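Side-chain contacts in sulfotransferase (Mycobacterium tuberculosis, PDB 2ZQ5), which probably transfers a sulfonate group from an activated sulfate donor to an acceptor: residues Tyr82-Asp87 and Ile219-Ala224; His121-Glu126 and Arg144-Asp149; Pro207-His212 and Pro233-Ala238. All blocks are in the same frame, centred on the assembly; numbering follows the deposited sequence.

Contact 1. Residues Tyr82-Asp87 and Ile219-Ala224; sequences YPEHVD and IGLNDA
Leu-221 stands on a type I beta turn, Gly-220 to Asp-223, and packs against Tyr-82, the first residue past helix 55-81, and Glu-84 of the 3-10 segment 83-87. Both segments are connections that follow a helix and lead to neighbouring strands of the parallel sheet. Leu-221 is the only residue of 219-224 that touches 82-87, and it uses both methyl branches. Leu-221 CD2 lies 3.9 Å from Tyr-82 CD1 and 4.0 Å from Tyr-82 CB. The approach to the ring is oblique. The same methyl also reaches Glu-84 CG. Leu-221 CD1 is closer to the glutamate, 3.6 Å from Glu-84 CG, and it touches the backbone at His-85 CA, 4.0 Å away. Leucine CG is anti to the backbone N (chi1 180°), which sends both methyls across to the other loop. Glu-84 bends at chi2 (-92°), and its OE2 comes into the plane of the Tyr-82 ring at the edge. No hydrogen bond crosses the contact. Tyr-82 also touches Pro-130, and Asp-223 makes salt bridges with Lys-226 and Arg-131. This is an apolar contact between two helix-to-strand loops, at home in the parallel alpha/beta sulfotransferase fold.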
# COMPACT_ATOMS: atom_id res chain seq x y z
N TYR A 82 -8.28 -12.12 19.95
CA TYR A 82 -7.04 -11.77 20.62
C TYR A 82 -7.09 -10.37 21.21
O TYR A 82 -6.39 -9.47 20.76
CB TYR A 82 -5.88 -11.86 19.63
CG TYR A 82 -5.71 -13.24 19.04
CD1 TYR A 82 -5.02 -14.23 19.74
CD2 TYR A 82 -6.29 -13.57 17.82
CE1 TYR A 82 -4.89 -15.51 19.22
CE2 TYR A 82 -6.17 -14.86 17.29
CZ TYR A 82 -5.47 -15.82 18.00
OH TYR A 82 -5.36 -17.10 17.50
N PRO A 83 -7.92 -10.16 22.24
CA PRO A 83 -8.02 -8.84 22.86
C PRO A 83 -6.70 -8.29 23.40
O PRO A 83 -6.53 -7.08 23.52
CB PRO A 83 -9.07 -9.04 23.95
CG PRO A 83 -8.90 -10.48 24.32
CD PRO A 83 -8.75 -11.14 22.97
N GLU A 84 -5.77 -9.18 23.72
CA GLU A 84 -4.48 -8.77 24.26
C GLU A 84 -3.65 -7.96 23.26
O GLU A 84 -2.60 -7.41 23.62
CB GLU A 84 -3.67 -9.99 24.71
CG GLU A 84 -3.39 -10.99 23.60
CD GLU A 84 -4.44 -12.09 23.50
OE1 GLU A 84 -5.63 -11.80 23.72
OE2 GLU A 84 -4.06 -13.23 23.19
N HIS A 85 -4.11 -7.88 22.02
CA HIS A 85 -3.38 -7.11 21.01
C HIS A 85 -3.28 -5.64 21.42
O HIS A 85 -2.33 -4.95 21.06
CB HIS A 85 -4.09 -7.21 19.65
CG HIS A 85 -5.38 -6.46 19.58
ND1 HIS A 85 -5.45 -5.14 19.18
CD2 HIS A 85 -6.64 -6.83 19.88
CE1 HIS A 85 -6.71 -4.74 19.25
NE2 HIS A 85 -7.45 -5.74 19.67
N VAL A 86 -4.26 -5.17 22.18
CA VAL A 86 -4.28 -3.77 22.61
C VAL A 86 -3.10 -3.38 23.49
O VAL A 86 -2.76 -2.20 23.59
CB VAL A 86 -5.59 -3.43 23.38
CG1 VAL A 86 -6.79 -3.69 22.50
CG2 VAL A 86 -5.67 -4.24 24.67
N ASP A 87 -2.46 -4.36 24.12
CA ASP A 87 -1.33 -4.08 24.99
C ASP A 87 0.01 -4.06 24.26
O ASP A 87 1.05 -3.80 24.87
CB ASP A 87 -1.27 -5.10 26.13
CG ASP A 87 -2.54 -5.13 26.95
OD1 ASP A 87 -3.05 -4.04 27.29
OD2 ASP A 87 -3.03 -6.24 27.26
N ILE A 219 -1.33 -8.45 14.21
CA ILE A 219 -0.42 -9.28 13.43
C ILE A 219 0.91 -9.47 14.14
O ILE A 219 1.52 -10.54 14.04
CB ILE A 219 -0.21 -8.66 12.02
CG1 ILE A 219 -1.54 -8.64 11.28
CG2 ILE A 219 0.84 -9.47 11.25
CD1 ILE A 219 -1.52 -7.85 9.98
N GLY A 220 1.36 -8.45 14.87
CA GLY A 220 2.63 -8.55 15.57
C GLY A 220 2.54 -9.00 17.02
O GLY A 220 3.50 -8.85 17.77
N LEU A 221 1.40 -9.57 17.41
CA LEU A 221 1.17 -10.03 18.78
C LEU A 221 2.23 -10.99 19.32
O LEU A 221 2.54 -10.97 20.52
CB LEU A 221 -0.20 -10.69 18.89
CG LEU A 221 -0.59 -11.23 20.27
CD1 LEU A 221 -0.76 -10.06 21.25
CD2 LEU A 221 -1.88 -12.03 20.17
N ASN A 222 2.78 -11.83 18.45
CA ASN A 222 3.78 -12.81 18.86
C ASN A 222 5.22 -12.34 18.61
O ASN A 222 6.17 -13.07 18.88
CB ASN A 222 3.57 -14.14 18.12
CG ASN A 222 2.21 -14.75 18.40
OD1 ASN A 222 1.75 -14.78 19.54
ND2 ASN A 222 1.56 -15.25 17.35
N ASP A 223 5.37 -11.11 18.12
CA ASP A 223 6.68 -10.55 17.81
C ASP A 223 6.79 -9.13 18.36
O ASP A 223 7.40 -8.26 17.74
CB ASP A 223 6.88 -10.51 16.29
CG ASP A 223 6.92 -11.89 15.67
OD1 ASP A 223 7.97 -12.54 15.76
OD2 ASP A 223 5.89 -12.32 15.10
N ALA A 224 6.22 -8.91 19.54
CA ALA A 224 6.21 -7.59 20.17
C ALA A 224 7.56 -6.89 20.29
O ALA A 224 7.62 -5.66 20.27
CB ALA A 224 5.56 -7.70 21.54

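Contact 2. Residues His121-Glu126 and Arg144-Asp149; sequences HMWLAE and RQLDAD. Unlike the reference sequence in segment 144-149: Asp-149 (reference Gln).
Trp-123 and Leu-146 are the centre of this contact between the short helix 122-126 and helix 141-156. Along the first segment, His-121 comes first, at the N-cap position. The carbonyl oxygen His-121 O receives two backbone N-H groups, from Leu-124 N at 2.9 Å and Ala-125 N at 3.1 Å. This holds the first turn together. The imidazole is turned to other neighbours and meets Trp-137 edge-to-face.

Met-122 follows, and its thioether chain folds round toward the second helix. Met-122 CE is 4.8 Å from Leu-146 CB, so it flanks the contact loosely.

Trp-123 makes the main contact. Trp-123 CB lies 3.4 Å from Leu-146 CD1, a close approach. Leu-146 CD1 is also 3.4 Å from Trp-123 O. The methyl therefore sits in the corner between the tryptophan CB and its backbone carbonyl. The indole does not lie over the leucine, which comes only to its edge, near the ring plane. Trp-123 CG is placed between the backbone N and the carbonyl carbon (chi1 74°), and the ring leads away from segment 144-149. It meets Trp-137 edge-to-face, and likewise Tyr-143, one residue before that segment on helix 141-156. Leu-124 CD2 covers one indole face, 3.6 Å above its centre.

Glu-126 comes last, one turn further on. Glu-126 CB is 4.2 Å from Leu-146 CD1, so its aliphatic base borders the leucine. Its carboxylate serves a different partner, with OE2 hydrogen-bonded to Gln-176.

No hydrogen bond or salt bridge joins the two segments. The chemistry implies that one leucine methyl makes their main contact by van der Waals forces, and Tyr-143 adds an aromatic contact between the helices. Meanwhile His-121 O is bonded within its own helix, and Glu-126 OE2 to Gln-176.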
# COMPACT_ATOMS: atom_id res chain seq x y z
N HIS A 121 3.71 -9.53 6.09
CA HIS A 121 3.68 -10.65 5.17
C HIS A 121 2.36 -10.68 4.42
O HIS A 121 1.29 -10.50 5.01
CB HIS A 121 3.91 -11.95 5.93
CG HIS A 121 5.18 -11.96 6.71
ND1 HIS A 121 6.42 -12.12 6.12
CD2 HIS A 121 5.42 -11.72 8.02
CE1 HIS A 121 7.36 -11.98 7.03
NE2 HIS A 121 6.78 -11.73 8.19
N MET A 122 2.45 -10.91 3.12
CA MET A 122 1.30 -10.95 2.24
C MET A 122 0.10 -11.73 2.78
O MET A 122 -1.01 -11.21 2.86
CB MET A 122 1.73 -11.51 0.88
CG MET A 122 0.76 -11.28 -0.27
SD MET A 122 -0.84 -12.08 -0.09
CE MET A 122 -0.39 -13.74 -0.05
N TRP A 123 0.32 -12.98 3.19
CA TRP A 123 -0.81 -13.78 3.66
C TRP A 123 -1.48 -13.25 4.91
O TRP A 123 -2.66 -13.49 5.14
CB TRP A 123 -0.40 -15.25 3.85
CG TRP A 123 0.46 -15.58 5.05
CD1 TRP A 123 1.78 -15.28 5.24
CD2 TRP A 123 0.06 -16.36 6.18
NE1 TRP A 123 2.22 -15.83 6.42
CE2 TRP A 123 1.19 -16.50 7.02
CE3 TRP A 123 -1.15 -16.96 6.57
CZ2 TRP A 123 1.15 -17.21 8.23
CZ3 TRP A 123 -1.19 -17.66 7.77
CH2 TRP A 123 -0.05 -17.78 8.58
N LEU A 124 -0.73 -12.50 5.72
CA LEU A 124 -1.29 -11.94 6.94
C LEU A 124 -2.07 -10.67 6.62
O LEU A 124 -3.01 -10.31 7.33
CB LEU A 124 -0.17 -11.66 7.94
CG LEU A 124 0.58 -12.93 8.36
CD1 LEU A 124 1.80 -12.56 9.18
CD2 LEU A 124 -0.35 -13.87 9.14
N ALA A 125 -1.68 -9.99 5.54
CA ALA A 125 -2.38 -8.78 5.13
C ALA A 125 -3.70 -9.22 4.49
O ALA A 125 -4.72 -8.53 4.59
CB ALA A 125 -1.54 -8.00 4.12
N GLU A 126 -3.68 -10.37 3.83
CA GLU A 126 -4.87 -10.91 3.19
C GLU A 126 -5.78 -11.53 4.25
O GLU A 126 -7.00 -11.53 4.11
CB GLU A 126 -4.51 -11.97 2.15
CG GLU A 126 -3.80 -11.46 0.91
CD GLU A 126 -4.75 -10.84 -0.11
OE1 GLU A 126 -5.97 -11.05 0.02
OE2 GLU A 126 -4.27 -10.16 -1.04
N ARG A 144 -1.13 -22.27 3.51
CA ARG A 144 -1.14 -23.18 2.37
C ARG A 144 -2.29 -22.83 1.43
O ARG A 144 -2.14 -22.87 0.21
CB ARG A 144 -1.29 -24.62 2.86
CG ARG A 144 -0.11 -25.11 3.69
CD ARG A 144 -0.40 -26.48 4.28
NE ARG A 144 -0.72 -27.46 3.25
CZ ARG A 144 0.16 -27.96 2.38
NH1 ARG A 144 1.42 -27.57 2.41
NH2 ARG A 144 -0.24 -28.84 1.47
N GLN A 145 -3.43 -22.49 2.02
CA GLN A 145 -4.61 -22.11 1.26
C GLN A 145 -4.28 -20.92 0.36
O GLN A 145 -4.51 -20.97 -0.85
CB GLN A 145 -5.75 -21.75 2.22
CG GLN A 145 -7.06 -21.35 1.56
CD GLN A 145 -8.19 -21.19 2.56
OE1 GLN A 145 -8.59 -22.16 3.21
NE2 GLN A 145 -8.71 -19.98 2.69
N LEU A 146 -3.73 -19.87 0.95
CA LEU A 146 -3.36 -18.67 0.20
C LEU A 146 -2.20 -18.94 -0.76
O LEU A 146 -2.20 -18.46 -1.89
CB LEU A 146 -2.99 -17.54 1.15
CG LEU A 146 -4.13 -16.98 2.01
CD1 LEU A 146 -3.58 -15.98 3.01
CD2 LEU A 146 -5.18 -16.34 1.12
N ASP A 147 -1.22 -19.71 -0.29
CA ASP A 147 -0.06 -20.04 -1.11
C ASP A 147 -0.49 -20.81 -2.36
O ASP A 147 0.12 -20.68 -3.42
CB ASP A 147 0.93 -20.88 -0.30
CG ASP A 147 2.19 -21.23 -1.09
OD1 ASP A 147 2.86 -20.30 -1.58
OD2 ASP A 147 2.50 -22.43 -1.23
N ALA A 148 -1.55 -21.60 -2.22
CA ALA A 148 -2.07 -22.39 -3.34
C ALA A 148 -2.69 -21.48 -4.39
O ALA A 148 -2.50 -21.68 -5.59
CB ALA A 148 -3.10 -23.39 -2.84
N ASP A 149 -3.44 -20.47 -3.94
CA ASP A 149 -4.08 -19.53 -4.85
C ASP A 149 -3.04 -18.84 -5.73
O ASP A 149 -3.22 -18.73 -6.94
CB ASP A 149 -4.87 -18.48 -4.07
CG ASP A 149 -6.12 -19.04 -3.42
OD1 ASP A 149 -5.99 -19.92 -2.53
OD2 ASP A 149 -7.23 -18.62 -3.79

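Contact 3. Residues Pro207-His212 and Pro233-Ala238; sequences PSYCRH and PSHLFA
Tyr-209 reaches from helix 206-219 to Ser-234, His-235 and Ala-238, in the sulfotransferase fold with its parallel sheet. The helix precedes strand 227-231, and segment 233-238 follows that strand, so the contact spans the strand's two connections. The tyrosine hydroxyl shares a hydrogen bond with Ser-234, Tyr-209 OH to Ser-234 OG 2.8 Å, and either may be the donor. The position of that OH is less sure, since it sits too near the His-235 ring in the model. Serine OG points there from between its backbone N and carbonyl carbon (chi1 72°). Along the ring, Tyr-209 CE1 packs on Ala-238 CB at 3.5 Å, and Ala-238 O lies over one face. The His-235 ring meets the tyrosine rim to rim, with planes at 69° and no stacking.

Further out, Asn-232 ND2 also bonds Ser-234 OG, which gives the serine a second side-chain partner. Phe-95 meets His-235 edge-to-face. Ala-241, Leu-242 and Thr-245 of helix 239-245 touch Tyr-209. All four contact residues are buried. His-212 ND1 is hydrogen-bonded to Tyr-246 OH, while His-212 NE2 stands 4.7 Å from His-235 NE2.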
# COMPACT_ATOMS: atom_id res chain seq x y z
N PRO A 207 -8.07 8.44 11.56
CA PRO A 207 -8.82 7.25 11.94
C PRO A 207 -8.36 6.00 11.19
O PRO A 207 -8.31 4.91 11.76
CB PRO A 207 -10.26 7.62 11.61
CG PRO A 207 -10.27 9.12 11.81
CD PRO A 207 -8.97 9.53 11.16
N SER A 208 -8.01 6.17 9.92
CA SER A 208 -7.54 5.04 9.12
C SER A 208 -6.18 4.55 9.61
O SER A 208 -5.93 3.34 9.62
CB SER A 208 -7.43 5.44 7.64
OG SER A 208 -8.71 5.63 7.07
N TYR A 209 -5.31 5.46 10.02
CA TYR A 209 -4.01 5.04 10.52
C TYR A 209 -4.13 4.41 11.90
O TYR A 209 -3.35 3.54 12.26
CB TYR A 209 -3.02 6.20 10.52
CG TYR A 209 -2.29 6.32 9.20
CD1 TYR A 209 -2.98 6.68 8.03
CD2 TYR A 209 -0.94 6.00 9.09
CE1 TYR A 209 -2.34 6.71 6.80
CE2 TYR A 209 -0.28 6.04 7.86
CZ TYR A 209 -0.99 6.39 6.72
OH TYR A 209 -0.37 6.42 5.49
N CYS A 210 -5.12 4.84 12.68
CA CYS A 210 -5.34 4.25 13.98
C CYS A 210 -5.73 2.78 13.79
O CYS A 210 -5.32 1.91 14.55
CB CYS A 210 -6.43 5.01 14.73
SG CYS A 210 -5.84 6.55 15.46
N ARG A 211 -6.53 2.51 12.75
CA ARG A 211 -6.93 1.14 12.48
C ARG A 211 -5.71 0.35 11.99
O ARG A 211 -5.53 -0.83 12.33
CB ARG A 211 -8.05 1.11 11.43
CG ARG A 211 -8.67 -0.27 11.28
CD ARG A 211 -9.61 -0.36 10.10
NE ARG A 211 -10.13 -1.72 9.97
CZ ARG A 211 -11.16 -2.20 10.66
NH1 ARG A 211 -11.80 -1.42 11.52
NH2 ARG A 211 -11.52 -3.47 10.52
N HIS A 212 -4.88 1.00 11.18
CA HIS A 212 -3.66 0.40 10.66
C HIS A 212 -2.83 -0.09 11.85
O HIS A 212 -2.34 -1.22 11.87
CB HIS A 212 -2.92 1.47 9.83
CG HIS A 212 -1.58 1.06 9.31
ND1 HIS A 212 -0.42 1.16 10.06
CD2 HIS A 212 -1.19 0.63 8.08
CE1 HIS A 212 0.61 0.83 9.31
NE2 HIS A 212 0.17 0.51 8.11
N PRO A 233 2.67 4.00 -0.66
CA PRO A 233 2.60 5.35 -1.22
C PRO A 233 1.75 6.32 -0.39
O PRO A 233 1.97 7.53 -0.43
CB PRO A 233 2.00 5.12 -2.60
CG PRO A 233 2.53 3.77 -2.98
CD PRO A 233 2.35 2.99 -1.69
N SER A 234 0.78 5.81 0.37
CA SER A 234 -0.10 6.69 1.15
C SER A 234 0.63 7.55 2.17
O SER A 234 0.17 8.63 2.52
CB SER A 234 -1.17 5.87 1.88
OG SER A 234 -0.61 5.14 2.96
N HIS A 235 1.77 7.07 2.65
CA HIS A 235 2.52 7.81 3.65
C HIS A 235 2.94 9.19 3.18
O HIS A 235 3.21 10.08 3.99
CB HIS A 235 3.68 6.94 4.12
CG HIS A 235 3.22 5.62 4.68
ND1 HIS A 235 3.87 4.43 4.45
CD2 HIS A 235 2.12 5.32 5.40
CE1 HIS A 235 3.19 3.44 5.00
NE2 HIS A 235 2.12 3.96 5.58
N LEU A 236 2.98 9.39 1.87
CA LEU A 236 3.32 10.70 1.31
C LEU A 236 2.18 11.68 1.56
O LEU A 236 2.40 12.86 1.85
CB LEU A 236 3.52 10.60 -0.20
CG LEU A 236 4.74 9.85 -0.73
CD1 LEU A 236 4.63 9.69 -2.24
CD2 LEU A 236 6.01 10.61 -0.36
N PHE A 237 0.95 11.17 1.44
CA PHE A 237 -0.27 11.95 1.58
C PHE A 237 -0.80 12.09 3.00
O PHE A 237 -1.53 13.04 3.30
CB PHE A 237 -1.40 11.30 0.76
CG PHE A 237 -1.10 11.15 -0.71
CD1 PHE A 237 -1.62 12.06 -1.63
CD2 PHE A 237 -0.34 10.08 -1.18
CE1 PHE A 237 -1.38 11.91 -2.99
CE2 PHE A 237 -0.10 9.93 -2.55
CZ PHE A 237 -0.62 10.84 -3.45
N ALA A 238 -0.43 11.15 3.86
CA ALA A 238 -0.96 11.13 5.22
C ALA A 238 0.08 11.21 6.33
O ALA A 238 -0.09 10.59 7.38
CB ALA A 238 -1.80 9.87 5.40

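In the fold
Helix 206-219 relates contacts 1 and 3. Contact 3 uses its early turns, and contact 1 uses the turn that follows its end. Their centres are about 20 Å apart, and their nearest atoms about 7 Å. Contacts 1 and 2 have centres about 20 Å apart but touch directly, Ile-219 CG2 to Leu-124 CD1 at 3.8 Å. Arg-131 also borders both. Contacts 2 and 3 are separate, with nearest atoms about 10 Å apart. Contact 3 is the most buried. The loop between strand 94-97 and helix 104-111 probably binds the sulfate donor, as the P-loop-like family suggests. Segment 82-87 leads toward strand 94-97; contact 3 follows its sheet neighbour, strand 227-231.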